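Local coordinates for DNA polymerase III, gamma subunit-related protein (Thermotoga maritima, PDB 2GNO), which probably binds DNA and resembles the clamp-loader subunits of bacterial DNA polymerase III, although its precise role is not established, at residues 285-288 against 289-293; 92-95 against 96-100; 60-64 against 65-69. One frame throughout, in Å; residues are numbered along the deposited sequence.

Contact 1. Residues 285-288 against 289-293; sequences LTLM and NILAI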
loop_
_atom_site.group_PDB
_atom_site.type_symbol
_atom_site.label_atom_id
_atom_site.label_comp_id
_atom_site.label_asym_id
_atom_site.label_seq_id
_atom_site.Cartn_x
_atom_site.Cartn_y
_atom_site.Cartn_z
ATOM N N LEU A 285 10.220 12.915 -19.936
ATOM C CA LEU A 285 9.650 12.376 -21.170
ATOM C C LEU A 285 8.505 11.414 -20.849
ATOM O O LEU A 285 7.465 11.451 -21.502
ATOM C CB LEU A 285 10.719 11.622 -21.953
ATOM C CG LEU A 285 10.356 11.000 -23.289
ATOM C CD1 LEU A 285 9.986 12.077 -24.314
ATOM C CD2 LEU A 285 11.541 10.176 -23.755
ATOM N N THR A 286 8.696 10.552 -19.850
ATOM C CA THR A 286 7.659 9.596 -19.475
ATOM C C THR A 286 6.419 10.305 -18.910
ATOM O O THR A 286 5.292 9.960 -19.293
ATOM C CB THR A 286 8.174 8.531 -18.470
ATOM O OG1 THR A 286 9.296 7.828 -19.033
ATOM C CG2 THR A 286 7.076 7.538 -18.123
ATOM N N LEU A 287 6.628 11.262 -18.000
ATOM C CA LEU A 287 5.520 12.013 -17.390
ATOM C C LEU A 287 4.716 12.735 -18.477
ATOM O O LEU A 287 3.509 12.653 -18.508
ATOM C CB LEU A 287 6.036 12.996 -16.333
ATOM C CG LEU A 287 4.981 13.765 -15.497
ATOM C CD1 LEU A 287 4.148 12.827 -14.674
ATOM C CD2 LEU A 287 5.669 14.745 -14.582
HETATM N N MSE A 288 5.416 13.392 -19.398
HETATM C CA MSE A 288 4.797 14.079 -20.513
HETATM C C MSE A 288 3.895 13.166 -21.309
HETATM O O MSE A 288 2.768 13.529 -21.633
HETATM C CB MSE A 288 5.866 14.593 -21.477
HETATM C CG MSE A 288 5.280 15.438 -22.570
HETATM SE SE MSE A 288 6.641 16.073 -23.712
HETATM C CE MSE A 288 7.114 14.443 -24.701
ATOM N N ASN A 289 4.402 11.980 -21.621
ATOM C CA ASN A 289 3.648 11.010 -22.403
ATOM C C ASN A 289 2.411 10.450 -21.695
ATOM O O ASN A 289 1.384 10.371 -22.325
ATOM C CB ASN A 289 4.571 9.898 -22.918
ATOM C CG ASN A 289 5.558 10.383 -24.005
ATOM O OD1 ASN A 289 5.218 11.182 -24.884
ATOM N ND2 ASN A 289 6.750 9.818 -23.992
ATOM N N ILE A 290 2.503 10.071 -20.418
ATOM C CA ILE A 290 1.327 9.519 -19.705
ATOM C C ILE A 290 0.224 10.582 -19.568
ATOM O O ILE A 290 -0.951 10.299 -19.775
ATOM C CB ILE A 290 1.677 8.872 -18.320
ATOM C CG1 ILE A 290 2.108 9.891 -17.249
ATOM C CG2 ILE A 290 2.745 7.787 -18.491
ATOM C CD1 ILE A 290 2.372 9.280 -15.881
ATOM N N LEU A 291 0.625 11.795 -19.219
ATOM C CA LEU A 291 -0.289 12.922 -19.065
ATOM C C LEU A 291 -0.951 13.291 -20.380
ATOM O O LEU A 291 -2.155 13.596 -20.394
ATOM C CB LEU A 291 0.440 14.134 -18.492
ATOM C CG LEU A 291 0.892 14.049 -17.058
ATOM C CD1 LEU A 291 1.716 15.277 -16.709
ATOM C CD2 LEU A 291 -0.299 13.926 -16.108
ATOM N N ALA A 292 -0.179 13.272 -21.467
ATOM C CA ALA A 292 -0.714 13.547 -22.797
ATOM C C ALA A 292 -1.692 12.453 -23.162
ATOM O O ALA A 292 -2.745 12.746 -23.710
ATOM C CB ALA A 292 0.390 13.629 -23.842
ATOM N N ILE A 293 -1.345 11.190 -22.855
ATOM C CA ILE A 293 -2.242 10.062 -23.119
ATOM C C ILE A 293 -3.585 10.289 -22.413
ATOM O O ILE A 293 -4.645 10.140 -23.026
ATOM C CB ILE A 293 -1.590 8.699 -22.667
ATOM C CG1 ILE A 293 -0.487 8.292 -23.659
ATOM C CG2 ILE A 293 -2.617 7.571 -22.610
ATOM C CD1 ILE A 293 0.453 7.172 -23.147
#
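L287 swings CG anti to its backbone N (chi1 -174°), whereas L291, one turn further on, keeps CG beside its own N (chi1 -69°), and the two side chains meet slantwise. CD1 of L291 comes against the branch point of L287, 3.8 Å from L287 CG. L287 CD1 touches both L291 CD1 and I290 CD1, the latter 4.1 Å away. I290 is turned so that CG1 stands between its N and its carbonyl carbon, which sets I290 CG1 3.3 Å from L287 O and drapes apolar carbon beside a backbone carbonyl already bonded to L291 N. Next to it, I290 CG2 lies loosely near the methyl CG2 of T286, whose hydroxyl is bonded to the carbonyl of N282.

Elsewhere around the helix, the amide of N289 folds back against L285. Its ND2 approaches L285 O at 3.1 Å, but at an angle too poor for a hydrogen bond, and rests 3.9 Å from L285 CG. The carbonyl is instead used by the backbone, N289 N donating to L285 O. The selenomethionine M288 bends at its last torsion and brings CE to 3.8 Å from N289 OD1.

Four backbone bonds of the i to i+4 type tie the segments together. The one from I290 N to T286 O is nearly straight at 165°, while the donors N289 N and A292 N come in tilted from the planes of their carbonyls. T286, L287 and I290 pack on helix 239-254, and helices 225-235 and 261-274 adjoin as well. Helix 283-298 thus turns T286, L287 and I290 into a bundle of helices, consistent with the all-helical C-terminal domain of clamp-loader subunits.

Contact 2. Residues 92-95 against 96-100; sequences ERMT and QQAAN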
loop_
_atom_site.group_PDB
_atom_site.type_symbol
_atom_site.label_atom_id
_atom_site.label_comp_id
_atom_site.label_asym_id
_atom_site.label_seq_id
_atom_site.Cartn_x
_atom_site.Cartn_y
_atom_site.Cartn_z
ATOM N N GLU A 92 8.502 -10.343 1.355
ATOM C CA GLU A 92 9.235 -10.831 0.173
ATOM C C GLU A 92 10.458 -9.949 -0.085
ATOM O O GLU A 92 11.382 -10.351 -0.811
ATOM C CB GLU A 92 8.369 -10.892 -1.096
ATOM C CG GLU A 92 7.883 -9.558 -1.747
ATOM C CD GLU A 92 6.813 -8.791 -1.004
ATOM O OE1 GLU A 92 6.357 -9.233 0.078
ATOM O OE2 GLU A 92 6.415 -7.729 -1.531
ATOM N N ARG A 93 10.433 -8.734 0.474
ATOM C CA ARG A 93 11.541 -7.801 0.402
ATOM C C ARG A 93 12.794 -8.285 1.162
ATOM O O ARG A 93 13.853 -7.658 1.039
ATOM C CB ARG A 93 11.121 -6.428 0.914
ATOM C CG ARG A 93 10.099 -5.696 0.040
ATOM C CD ARG A 93 9.851 -4.300 0.607
ATOM N NE ARG A 93 9.229 -4.378 1.935
ATOM C CZ ARG A 93 9.062 -3.366 2.787
ATOM N NH1 ARG A 93 9.464 -2.141 2.524
ATOM N NH2 ARG A 93 8.469 -3.593 3.943
HETATM N N MSE A 94 12.683 -9.345 1.975
HETATM C CA MSE A 94 13.827 -9.869 2.677
HETATM C C MSE A 94 14.930 -10.307 1.731
HETATM O O MSE A 94 14.660 -10.886 0.686
HETATM C CB MSE A 94 13.469 -11.054 3.577
HETATM C CG MSE A 94 12.687 -10.690 4.824
HETATM SE SE MSE A 94 12.368 -12.271 5.880
HETATM C CE MSE A 94 11.219 -11.487 7.220
ATOM N N THR A 95 16.171 -10.015 2.114
ATOM C CA THR A 95 17.340 -10.395 1.346
ATOM C C THR A 95 17.631 -11.839 1.705
ATOM O O THR A 95 17.050 -12.369 2.655
ATOM C CB THR A 95 18.588 -9.560 1.737
ATOM O OG1 THR A 95 18.917 -9.783 3.119
ATOM C CG2 THR A 95 18.359 -8.074 1.499
ATOM N N GLN A 96 18.536 -12.475 0.953
ATOM C CA GLN A 96 18.939 -13.866 1.227
ATOM C C GLN A 96 19.595 -13.983 2.607
ATOM O O GLN A 96 19.402 -14.985 3.310
ATOM C CB GLN A 96 19.936 -14.370 0.164
ATOM C CG GLN A 96 19.392 -14.523 -1.246
ATOM C CD GLN A 96 18.425 -15.698 -1.428
ATOM O OE1 GLN A 96 18.140 -16.455 -0.494
ATOM N NE2 GLN A 96 17.936 -15.863 -2.654
ATOM N N GLN A 97 20.358 -12.954 2.987
ATOM C CA GLN A 97 21.027 -12.921 4.290
ATOM C C GLN A 97 20.008 -12.778 5.404
ATOM O O GLN A 97 20.131 -13.448 6.434
ATOM C CB GLN A 97 22.075 -11.804 4.391
ATOM C CG GLN A 97 23.355 -12.029 3.588
ATOM C CD GLN A 97 23.179 -12.064 2.079
ATOM O OE1 GLN A 97 22.237 -11.486 1.519
ATOM N NE2 GLN A 97 24.106 -12.734 1.405
ATOM N N ALA A 98 19.004 -11.921 5.180
ATOM C CA ALA A 98 17.918 -11.670 6.138
ATOM C C ALA A 98 17.075 -12.935 6.345
ATOM O O ALA A 98 16.753 -13.295 7.475
ATOM C CB ALA A 98 17.011 -10.534 5.630
ATOM N N ALA A 99 16.695 -13.584 5.253
ATOM C CA ALA A 99 15.932 -14.833 5.321
ATOM C C ALA A 99 16.712 -15.910 6.073
ATOM O O ALA A 99 16.176 -16.516 7.002
ATOM C CB ALA A 99 15.597 -15.317 3.937
ATOM N N ASN A 100 17.976 -16.110 5.683
ATOM C CA ASN A 100 18.875 -17.086 6.296
ATOM C C ASN A 100 19.009 -16.857 7.795
ATOM O O ASN A 100 18.897 -17.793 8.584
ATOM C CB ASN A 100 20.277 -16.983 5.665
ATOM C CG ASN A 100 21.285 -17.959 6.276
ATOM O OD1 ASN A 100 20.929 -19.046 6.748
ATOM N ND2 ASN A 100 22.567 -17.590 6.221
#
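Q96 and T95 meet at the start of helix 96-101, where Q96 is the first helical residue and its CB lies beside T95 C. The side chain of Q96 bends at its second torsion and packs on L126 elsewhere in the chain. Q97 also bends there, and its OE1 ends 4.1 Å from T95 OG1, a distance of proximity and no more; its side chain also touches I64 of helix 64-74.

A98 binds the cap through its backbone. Its N donates to T95 OG1 over 3.0 Å at 156°, the capping bond of a threonine at the N-cap. T95 can reach it because OG1 sits between its own backbone N and carbonyl carbon (chi1 62°), which points the oxygen at the first turn, while methyl CG2 stands anti to the carbonyl carbon. A98 CB is pressed against the same hydroxyl oxygen, 3.2 Å from T95 OG1, and also touches CB of the selenomethionine M94 at 4.1 Å. A98 is buried, with I67 of helix 64-74 also packing on it.

A99 closes the first full turn: its N donates to T95 O over 2.9 Å, nearly straight at 169°. The extended chain of M94 runs on past A98, so that M94 SE comes 4.4 Å from A99 CA; M94 also meets I67 and F102. N100 N then continues the helical ladder to Q96 O.

Ahead of the cap, R93 anchors the loop through a salt bridge to D56 and bonds to the carbonyls of H89, D90, P57 and G59. T95 thus serves the helix with both its oxygens, OG1 gripping A98 N and O gripping A99 N. Two amides of the first turn are thereby satisfied, while M94 sets CB against A98 CB and selenium loosely near A99, both alanines buried.

Contact 3. Residues 60-64 against 65-69; sequences ENIGI and DDIRT
The chain enters helix 64-74 through G63 in an extended N-cap conformation, from which the first turn closes by I67 N donating to G63 O over 3.3 Å, and R68 N donates next to I64 O over 2.9 Å. D66 reaches back to the cap: G63 N donates to D66 OD2 at 3.2 Å, on the anti side of the carboxylate and 30° out of its plane. The bond is bent, 135° at the hydrogen. CG of D66 lies beside its own N (chi1 -64°), which turns the carboxylate toward the incoming chain. A water donates to the same oxygen, 2.6 Å from D66 OD2, and also to N61 O, giving OD2 a second grip. I62 crosses D66 at about a right angle and lays CG2 3.7 Å from D66 OD2.

On another side of the helix, I64 packs over one face of the R68 guanidinium, with CG1 toward the rim of that group and CD1 3.7 Å from R68 NH2. T69 OG1 and T69 N both donate to D65 O, from opposite faces of the carbonyl plane. The bond from G63 N to D66 OD2 is one half of a capping box; glycine has no side chain to supply the other half. Helix 64-74, coming after edge strand 52-55 of the parallel sheet, is consistent with the alpha/beta fold of a P-loop NTPase-like domain.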
loop_
_atom_site.group_PDB
_atom_site.type_symbol
_atom_site.label_atom_id
_atom_site.label_comp_id
_atom_site.label_asym_id
_atom_site.label_seq_id
_atom_site.Cartn_x
_atom_site.Cartn_y
_atom_site.Cartn_z
ATOM N N GLU A 60 12.914 -0.778 -0.797
ATOM C CA GLU A 60 12.458 -2.071 -1.341
ATOM C C GLU A 60 13.193 -3.303 -0.778
ATOM O O GLU A 60 13.039 -4.392 -1.335
ATOM C CB GLU A 60 12.618 -2.069 -2.878
ATOM N N ASN A 61 13.949 -3.150 0.317
ATOM C CA ASN A 61 14.696 -4.262 0.942
ATOM C C ASN A 61 14.609 -4.331 2.467
ATOM O O ASN A 61 14.713 -3.305 3.139
ATOM C CB ASN A 61 16.186 -4.107 0.660
ATOM C CG ASN A 61 16.517 -4.121 -0.807
ATOM O OD1 ASN A 61 16.080 -4.995 -1.570
ATOM N ND2 ASN A 61 17.338 -3.178 -1.203
ATOM N N ILE A 62 14.478 -5.545 3.000
ATOM C CA ILE A 62 14.486 -5.796 4.447
ATOM C C ILE A 62 15.802 -6.558 4.643
ATOM O O ILE A 62 15.904 -7.715 4.253
ATOM C CB ILE A 62 13.290 -6.626 4.921
ATOM C CG1 ILE A 62 11.999 -5.835 4.712
ATOM C CG2 ILE A 62 13.440 -6.967 6.428
ATOM C CD1 ILE A 62 10.704 -6.646 5.053
ATOM N N GLY A 63 16.798 -5.906 5.243
ATOM C CA GLY A 63 18.099 -6.503 5.440
ATOM C C GLY A 63 18.339 -7.278 6.717
ATOM O O GLY A 63 17.497 -7.311 7.617
ATOM N N ILE A 64 19.524 -7.890 6.782
ATOM C CA ILE A 64 19.943 -8.680 7.943
ATOM C C ILE A 64 19.982 -7.829 9.224
ATOM O O ILE A 64 19.785 -8.372 10.305
ATOM C CB ILE A 64 21.294 -9.456 7.698
ATOM C CG1 ILE A 64 21.601 -10.424 8.860
ATOM C CG2 ILE A 64 22.473 -8.509 7.456
ATOM C CD1 ILE A 64 22.769 -11.359 8.593
ATOM N N ASP A 65 20.197 -6.517 9.088
ATOM C CA ASP A 65 20.215 -5.607 10.215
ATOM C C ASP A 65 18.797 -5.558 10.819
ATOM O O ASP A 65 18.661 -5.542 12.044
ATOM C CB ASP A 65 20.662 -4.211 9.774
ATOM C CG ASP A 65 21.089 -3.311 10.943
ATOM O OD1 ASP A 65 21.215 -3.778 12.098
ATOM O OD2 ASP A 65 21.344 -2.118 10.685
ATOM N N ASP A 66 17.757 -5.509 9.968
ATOM C CA ASP A 66 16.362 -5.528 10.445
ATOM C C ASP A 66 16.091 -6.837 11.163
ATOM O O ASP A 66 15.370 -6.845 12.145
ATOM C CB ASP A 66 15.335 -5.347 9.320
ATOM C CG ASP A 66 15.421 -3.994 8.650
ATOM O OD1 ASP A 66 15.504 -2.968 9.356
ATOM O OD2 ASP A 66 15.382 -3.961 7.404
ATOM N N ILE A 67 16.682 -7.939 10.703
ATOM C CA ILE A 67 16.489 -9.237 11.358
ATOM C C ILE A 67 17.196 -9.251 12.726
ATOM O O ILE A 67 16.693 -9.846 13.670
ATOM C CB ILE A 67 16.919 -10.411 10.466
ATOM C CG1 ILE A 67 16.159 -10.378 9.117
ATOM C CG2 ILE A 67 16.700 -11.758 11.166
ATOM C CD1 ILE A 67 14.650 -10.294 9.179
ATOM N N ARG A 68 18.341 -8.598 12.842
ATOM C CA ARG A 68 19.007 -8.532 14.140
ATOM C C ARG A 68 18.114 -7.786 15.122
ATOM O O ARG A 68 17.973 -8.230 16.243
ATOM C CB ARG A 68 20.376 -7.884 14.062
ATOM C CG ARG A 68 21.380 -8.717 13.323
ATOM C CD ARG A 68 22.756 -8.133 13.446
ATOM N NE ARG A 68 23.691 -8.821 12.554
ATOM C CZ ARG A 68 24.093 -8.409 11.343
ATOM N NH1 ARG A 68 23.688 -7.247 10.800
ATOM N NH2 ARG A 68 24.953 -9.169 10.667
ATOM N N THR A 69 17.496 -6.690 14.671
ATOM C CA THR A 69 16.583 -5.901 15.495
ATOM C C THR A 69 15.474 -6.759 16.041
ATOM O O THR A 69 15.200 -6.718 17.227
ATOM C CB THR A 69 15.966 -4.723 14.737
ATOM O OG1 THR A 69 17.025 -3.905 14.220
ATOM C CG2 THR A 69 15.101 -3.864 15.688
HETATM O O HOH W 1 16.425 -2.426 5.640
#

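Along the chain contact 3 comes first, then contact 2, and contact 1 last, near the C-terminus. Contacts 2 and 3 are neighbours, their centres 8 Å apart: R93 O meets I62 N at 2.9 Å and T95 N meets I62 O at 3.2 Å, both probable hydrogen bonds, so the loops leading into helices 64-74 and 96-101 are laced together. Both helices belong to the region built on the five-stranded parallel sheet, following strands 52-55 and 84-88. Contact 1 lies in the helical C-terminal region, its centre 36 Å from either, without touching them. This is consistent with an AAA+-like alpha/beta part joined to a separate helical C-terminal domain.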